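Local coordinates for protein probable alginate O-acetylase AlgJ (Pseudomonas putida, PDB 4O8V) that probably transfers acetyl groups to the O-2 and O-3 positions of mannuronate residues in alginate, within an inner membrane complex that also contains AlgI and AlgF, at residues Arg46-Ile60 with Phe88-Pro100. Sequence-based numbering, arbitrary orientation. Where two conformers were deposited one is given.
Sequences RDTLQQHGSQLVLAI and FHAQARQANVFAP
Leu58 N donates to Phe98 O at 2.9 Å, the single direct backbone hydrogen bond between strand 55-60 and the segment leaving helix 88-94. This strand forms an edge of the parallel sheet in the SGNH hydrolase-like domain. Gln55, Val57 and Ala59 bond by their backbones to strand 269-275, whereas Leu56 O and the backbone N and O of both Leu58 and Ile60 face the 97-100 side, mostly through waters that stand in for a regular ladder. One water donates to Leu56 O and accepts from Phe98 N. A second accepts from Ile60 N and lies 2.8 Å from Leu58 O and 2.7 Å from Pro100 O; Leu58 O also receives a CA-H...O contact from Ala99. A third joins Ile60 O, Pro100 O and His89 NE2, lying in the plane of the imidazole.

At the other end, Asn96 closes the helix with positive phi in a Schellman motif, and its carbonyl faces Arg46. With chi1 at 176°, CB and CG of the arginine run alongside Val97 CG2, and a bend at chi2 (-117°) then turns NE to Asn96 O, 2.9 Å away, above the carbonyl plane but near the plane of the guanidinium. NH1 donates to Gln50 OE1 and forms a salt bridge with Asp47 OD1, while Asp47 OD2 pairs with Arg300, which also binds Ala95 O and Asn96 OD1.

Among the apolar side chains, Val97 CG1 packs on CB and CD2 of Leu58, and Leu58 CD2 reaches Phe88 CE1. Ile60 spreads over two rings: its CG2 meets Phe88 CD2 at 3.6 Å, and its CD1 rests on a face of Phe88 and, 3.6 Å from the ring centroid, almost exactly over the centre of His89.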
loop_
_atom_site.group_PDB
_atom_site.type_symbol
_atom_site.label_atom_id
_atom_site.label_comp_id
_atom_site.label_asym_id
_atom_site.label_seq_id
_atom_site.Cartn_x
_atom_site.Cartn_y
_atom_site.Cartn_z
ATOM N N ARG A 46 -8.009 1.690 13.967
ATOM C CA ARG A 46 -8.795 0.453 14.025
ATOM C C ARG A 46 -9.965 0.579 15.000
ATOM O O ARG A 46 -11.091 0.167 14.699
ATOM C CB ARG A 46 -7.921 -0.728 14.437
ATOM C CG ARG A 46 -8.667 -2.041 14.613
ATOM C CD ARG A 46 -8.585 -2.532 16.066
ATOM N NE ARG A 46 -9.267 -3.805 16.268
ATOM C CZ ARG A 46 -10.391 -3.956 16.968
ATOM N NH1 ARG A 46 -10.956 -2.906 17.544
ATOM N NH2 ARG A 46 -10.944 -5.157 17.099
ATOM N N ASP A 47 -9.692 1.132 16.175
ATOM C CA ASP A 47 -10.726 1.240 17.199
ATOM C C ASP A 47 -11.802 2.257 16.778
ATOM O O ASP A 47 -13.005 2.040 17.001
ATOM C CB ASP A 47 -10.117 1.648 18.547
ATOM C CG ASP A 47 -9.265 0.556 19.174
ATOM O OD1 ASP A 47 -9.273 -0.614 18.706
ATOM O OD2 ASP A 47 -8.582 0.870 20.170
ATOM N N THR A 48 -11.366 3.364 16.180
ATOM C CA THR A 48 -12.281 4.401 15.690
ATOM C C THR A 48 -13.223 3.852 14.596
ATOM O O THR A 48 -14.443 4.063 14.638
ATOM C CB THR A 48 -11.494 5.602 15.136
ATOM O OG1 THR A 48 -10.748 6.209 16.192
ATOM C CG2 THR A 48 -12.419 6.633 14.507
ATOM N N LEU A 49 -12.654 3.132 13.634
ATOM C CA LEU A 49 -13.439 2.501 12.582
ATOM C C LEU A 49 -14.461 1.545 13.189
ATOM O O LEU A 49 -15.638 1.580 12.821
ATOM C CB LEU A 49 -12.545 1.754 11.592
ATOM C CG LEU A 49 -11.692 2.671 10.688
ATOM C CD1 LEU A 49 -10.693 1.854 9.859
ATOM C CD2 LEU A 49 -12.568 3.461 9.738
ATOM N N GLN A 50 -14.017 0.705 14.121
ATOM C CA GLN A 50 -14.900 -0.305 14.693
ATOM C C GLN A 50 -16.077 0.358 15.400
ATOM O O GLN A 50 -17.209 -0.122 15.311
ATOM C CB GLN A 50 -14.138 -1.220 15.655
ATOM C CG GLN A 50 -15.008 -2.304 16.292
ATOM C CD GLN A 50 -14.208 -3.512 16.762
ATOM O OE1 GLN A 50 -13.546 -3.468 17.798
ATOM N NE2 GLN A 50 -14.279 -4.603 16.000
ATOM N N GLN A 51 -15.811 1.476 16.070
ATOM C CA GLN A 51 -16.840 2.202 16.800
ATOM C C GLN A 51 -17.919 2.798 15.901
ATOM O O GLN A 51 -19.036 3.072 16.364
ATOM C CB GLN A 51 -16.192 3.285 17.654
ATOM C CG GLN A 51 -15.579 2.696 18.908
ATOM C CD GLN A 51 -14.521 3.579 19.525
ATOM O OE1 GLN A 51 -14.425 4.778 19.224
ATOM N NE2 GLN A 51 -13.701 2.988 20.390
ATOM N N HIS A 52 -17.587 2.982 14.632
ATOM C CA HIS A 52 -18.533 3.440 13.623
ATOM C C HIS A 52 -19.098 2.279 12.819
ATOM O O HIS A 52 -19.801 2.487 11.834
ATOM C CB HIS A 52 -17.855 4.443 12.679
ATOM C CG HIS A 52 -17.609 5.775 13.312
ATOM N ND1 HIS A 52 -16.755 5.939 14.382
ATOM C CD2 HIS A 52 -18.134 6.996 13.057
ATOM C CE1 HIS A 52 -16.754 7.209 14.752
ATOM N NE2 HIS A 52 -17.581 7.871 13.962
ATOM N N GLY A 53 -18.749 1.060 13.222
ATOM C CA GLY A 53 -19.229 -0.137 12.556
ATOM C C GLY A 53 -18.474 -0.526 11.299
ATOM O O GLY A 53 -19.015 -1.269 10.479
ATOM N N SER A 54 -17.246 -0.021 11.139
ATOM C CA SER A 54 -16.380 -0.373 10.007
ATOM C C SER A 54 -15.270 -1.346 10.405
ATOM O O SER A 54 -14.569 -1.121 11.395
ATOM C CB SER A 54 -15.719 0.876 9.400
ATOM O OG SER A 54 -16.672 1.763 8.865
ATOM N N GLN A 55 -15.116 -2.414 9.627
ATOM C CA GLN A 55 -14.042 -3.379 9.833
ATOM C C GLN A 55 -12.799 -2.971 9.055
ATOM O O GLN A 55 -12.852 -2.733 7.843
ATOM C CB GLN A 55 -14.467 -4.789 9.407
ATOM C CG GLN A 55 -15.537 -5.413 10.284
ATOM C CD GLN A 55 -15.025 -5.780 11.669
ATOM O OE1 GLN A 55 -13.816 -5.873 11.896
ATOM N NE2 GLN A 55 -15.945 -5.995 12.600
ATOM N N LEU A 56 -11.678 -2.902 9.759
ATOM C CA LEU A 56 -10.407 -2.554 9.133
ATOM C C LEU A 56 -9.706 -3.780 8.592
ATOM O O LEU A 56 -9.549 -4.769 9.305
ATOM C CB LEU A 56 -9.491 -1.865 10.127
ATOM C CG LEU A 56 -8.066 -1.589 9.616
ATOM C CD1 LEU A 56 -8.058 -0.706 8.348
ATOM C CD2 LEU A 56 -7.223 -0.983 10.735
ATOM N N VAL A 57 -9.294 -3.701 7.337
ATOM C CA VAL A 57 -8.411 -4.704 6.765
ATOM C C VAL A 57 -7.134 -3.971 6.338
ATOM O O VAL A 57 -7.114 -3.199 5.358
ATOM C CB VAL A 57 -9.037 -5.437 5.569
ATOM C CG1 VAL A 57 -8.043 -6.476 5.008
ATOM C CG2 VAL A 57 -10.345 -6.092 5.940
ATOM N N LEU A 58 -6.078 -4.175 7.116
ATOM C CA LEU A 58 -4.804 -3.516 6.869
ATOM C C LEU A 58 -4.073 -4.293 5.794
ATOM O O LEU A 58 -3.980 -5.512 5.891
ATOM C CB LEU A 58 -3.972 -3.446 8.155
ATOM C CG LEU A 58 -2.609 -2.755 8.072
ATOM C CD1 LEU A 58 -2.766 -1.266 7.699
ATOM C CD2 LEU A 58 -1.876 -2.901 9.412
ATOM N N ALA A 59 -3.563 -3.585 4.785
ATOM C CA ALA A 59 -2.866 -4.231 3.667
ATOM C C ALA A 59 -1.402 -3.796 3.684
ATOM O O ALA A 59 -1.035 -2.747 3.133
ATOM C CB ALA A 59 -3.519 -3.888 2.354
ATOM N N ILE A 60 -0.575 -4.586 4.365
ATOM C CA ILE A 60 0.848 -4.238 4.511
ATOM C C ILE A 60 1.574 -4.640 3.222
ATOM O O ILE A 60 1.691 -5.822 2.931
ATOM C CB ILE A 60 1.497 -4.953 5.733
ATOM C CG1 ILE A 60 0.791 -4.570 7.041
ATOM C CG2 ILE A 60 3.012 -4.608 5.832
ATOM C CD1 ILE A 60 1.192 -5.490 8.205
ATOM N N PHE A 88 6.065 -5.837 11.642
ATOM C CA PHE A 88 4.839 -5.069 11.380
ATOM C C PHE A 88 3.624 -6.002 11.555
ATOM O O PHE A 88 2.658 -5.691 12.268
ATOM C CB PHE A 88 4.884 -4.468 9.968
ATOM C CG PHE A 88 3.904 -3.335 9.713
ATOM C CD1 PHE A 88 2.843 -3.073 10.567
ATOM C CD2 PHE A 88 4.037 -2.555 8.566
ATOM C CE1 PHE A 88 1.952 -2.036 10.294
ATOM C CE2 PHE A 88 3.161 -1.521 8.291
ATOM C CZ PHE A 88 2.114 -1.257 9.157
ATOM N N HIS A 89 3.679 -7.166 10.917
ATOM C CA HIS A 89 2.590 -8.121 11.061
ATOM C C HIS A 89 2.395 -8.565 12.513
ATOM O O HIS A 89 1.270 -8.632 12.994
ATOM C CB HIS A 89 2.811 -9.336 10.172
ATOM C CG HIS A 89 2.238 -9.171 8.806
ATOM N ND1 HIS A 89 0.886 -9.286 8.554
ATOM C CD2 HIS A 89 2.824 -8.859 7.622
ATOM C CE1 HIS A 89 0.668 -9.088 7.265
ATOM N NE2 HIS A 89 1.827 -8.820 6.678
ATOM N N ALA A 90 3.492 -8.848 13.210
ATOM C CA ALA A 90 3.411 -9.284 14.589
ATOM C C ALA A 90 2.784 -8.202 15.468
ATOM O O ALA A 90 1.958 -8.503 16.341
ATOM C CB ALA A 90 4.790 -9.660 15.117
ATOM N N GLN A 91 3.182 -6.948 15.257
ATOM C CA GLN A 91 2.651 -5.847 16.087
ATOM C C GLN A 91 1.191 -5.537 15.752
ATOM O O GLN A 91 0.389 -5.192 16.636
ATOM C CB GLN A 91 3.494 -4.580 15.918
ATOM C CG GLN A 91 4.844 -4.648 16.578
ATOM C CD GLN A 91 4.779 -4.265 18.032
ATOM O OE1 GLN A 91 3.711 -3.926 18.559
ATOM N NE2 GLN A 91 5.927 -4.301 18.695
ATOM N N ALA A 92 0.847 -5.669 14.479
ATOM C CA ALA A 92 -0.534 -5.501 14.055
ATOM C C ALA A 92 -1.408 -6.537 14.733
ATOM O O ALA A 92 -2.512 -6.230 15.144
ATOM C CB ALA A 92 -0.656 -5.613 12.549
ATOM N N ARG A 93 -0.909 -7.766 14.842
ATOM C CA ARG A 93 -1.632 -8.840 15.510
ATOM C C ARG A 93 -1.809 -8.535 17.002
ATOM O O ARG A 93 -2.895 -8.699 17.554
ATOM C CB ARG A 93 -0.900 -10.178 15.311
ATOM C CG ARG A 93 -1.815 -11.379 15.106
ATOM C CD ARG A 93 -1.040 -12.555 14.492
ATOM N NE ARG A 93 -0.343 -12.167 13.261
ATOM C CZ ARG A 93 0.448 -12.971 12.553
ATOM N NH1 ARG A 93 0.657 -14.222 12.948
ATOM N NH2 ARG A 93 1.036 -12.521 11.451
ATOM N N GLN A 94 -0.737 -8.082 17.643
ATOM C CA GLN A 94 -0.765 -7.674 19.048
ATOM C C GLN A 94 -1.868 -6.623 19.291
ATOM O O GLN A 94 -2.536 -6.626 20.330
ATOM C CB GLN A 94 0.625 -7.141 19.448
ATOM C CG GLN A 94 0.808 -6.679 20.905
ATOM C CD GLN A 94 2.288 -6.426 21.265
ATOM O OE1 GLN A 94 3.198 -6.827 20.531
ATOM N NE2 GLN A 94 2.521 -5.770 22.402
ATOM N N ALA A 95 -2.069 -5.756 18.303
ATOM C CA ALA A 95 -3.033 -4.661 18.369
ATOM C C ALA A 95 -4.445 -5.067 17.944
ATOM O O ALA A 95 -5.330 -4.211 17.849
ATOM C CB ALA A 95 -2.553 -3.503 17.499
ATOM N N ASN A 96 -4.651 -6.355 17.678
ATOM C CA ASN A 96 -5.925 -6.856 17.151
ATOM C C ASN A 96 -6.317 -6.208 15.830
ATOM O O ASN A 96 -7.496 -5.962 15.574
ATOM C CB ASN A 96 -7.054 -6.656 18.172
ATOM C CG ASN A 96 -6.688 -7.174 19.538
ATOM O OD1 ASN A 96 -6.215 -6.419 20.403
ATOM N ND2 ASN A 96 -6.879 -8.479 19.743
ATOM N N VAL A 97 -5.317 -5.929 14.996
ATOM C CA VAL A 97 -5.543 -5.406 13.660
ATOM C C VAL A 97 -5.424 -6.547 12.648
ATOM O O VAL A 97 -4.430 -7.272 12.639
ATOM C CB VAL A 97 -4.545 -4.281 13.336
ATOM C CG1 VAL A 97 -4.615 -3.885 11.861
ATOM C CG2 VAL A 97 -4.834 -3.070 14.245
ATOM N N PHE A 98 -6.451 -6.709 11.819
ATOM C CA PHE A 98 -6.492 -7.762 10.799
ATOM C C PHE A 98 -5.641 -7.396 9.584
ATOM O O PHE A 98 -5.952 -6.431 8.868
ATOM C CB PHE A 98 -7.941 -8.009 10.390
ATOM C CG PHE A 98 -8.128 -9.138 9.419
ATOM C CD1 PHE A 98 -7.619 -10.398 9.688
ATOM C CD2 PHE A 98 -8.841 -8.945 8.250
ATOM C CE1 PHE A 98 -7.808 -11.451 8.795
ATOM C CE2 PHE A 98 -9.048 -9.993 7.363
ATOM C CZ PHE A 98 -8.518 -11.245 7.633
ATOM N N ALA A 99 -4.583 -8.169 9.343
ATOM C CA ALA A 99 -3.609 -7.842 8.295
ATOM C C ALA A 99 -3.205 -9.095 7.531
ATOM O O ALA A 99 -2.247 -9.780 7.898
ATOM C CB ALA A 99 -2.365 -7.160 8.892
ATOM N N PRO A 100 -3.947 -9.404 6.467
ATOM C CA PRO A 100 -3.651 -10.591 5.654
ATOM C C PRO A 100 -2.252 -10.544 5.052
ATOM O O PRO A 100 -1.731 -9.481 4.716
ATOM C CB PRO A 100 -4.722 -10.539 4.558
ATOM C CG PRO A 100 -5.857 -9.738 5.186
ATOM C CD PRO A 100 -5.154 -8.693 6.005
HETATM O O HOH W 1 -8.660 -4.855 11.967
HETATM O O HOH W 2 -1.652 -6.958 5.557
HETATM O O HOH W 3 0.860 -8.124 4.046
#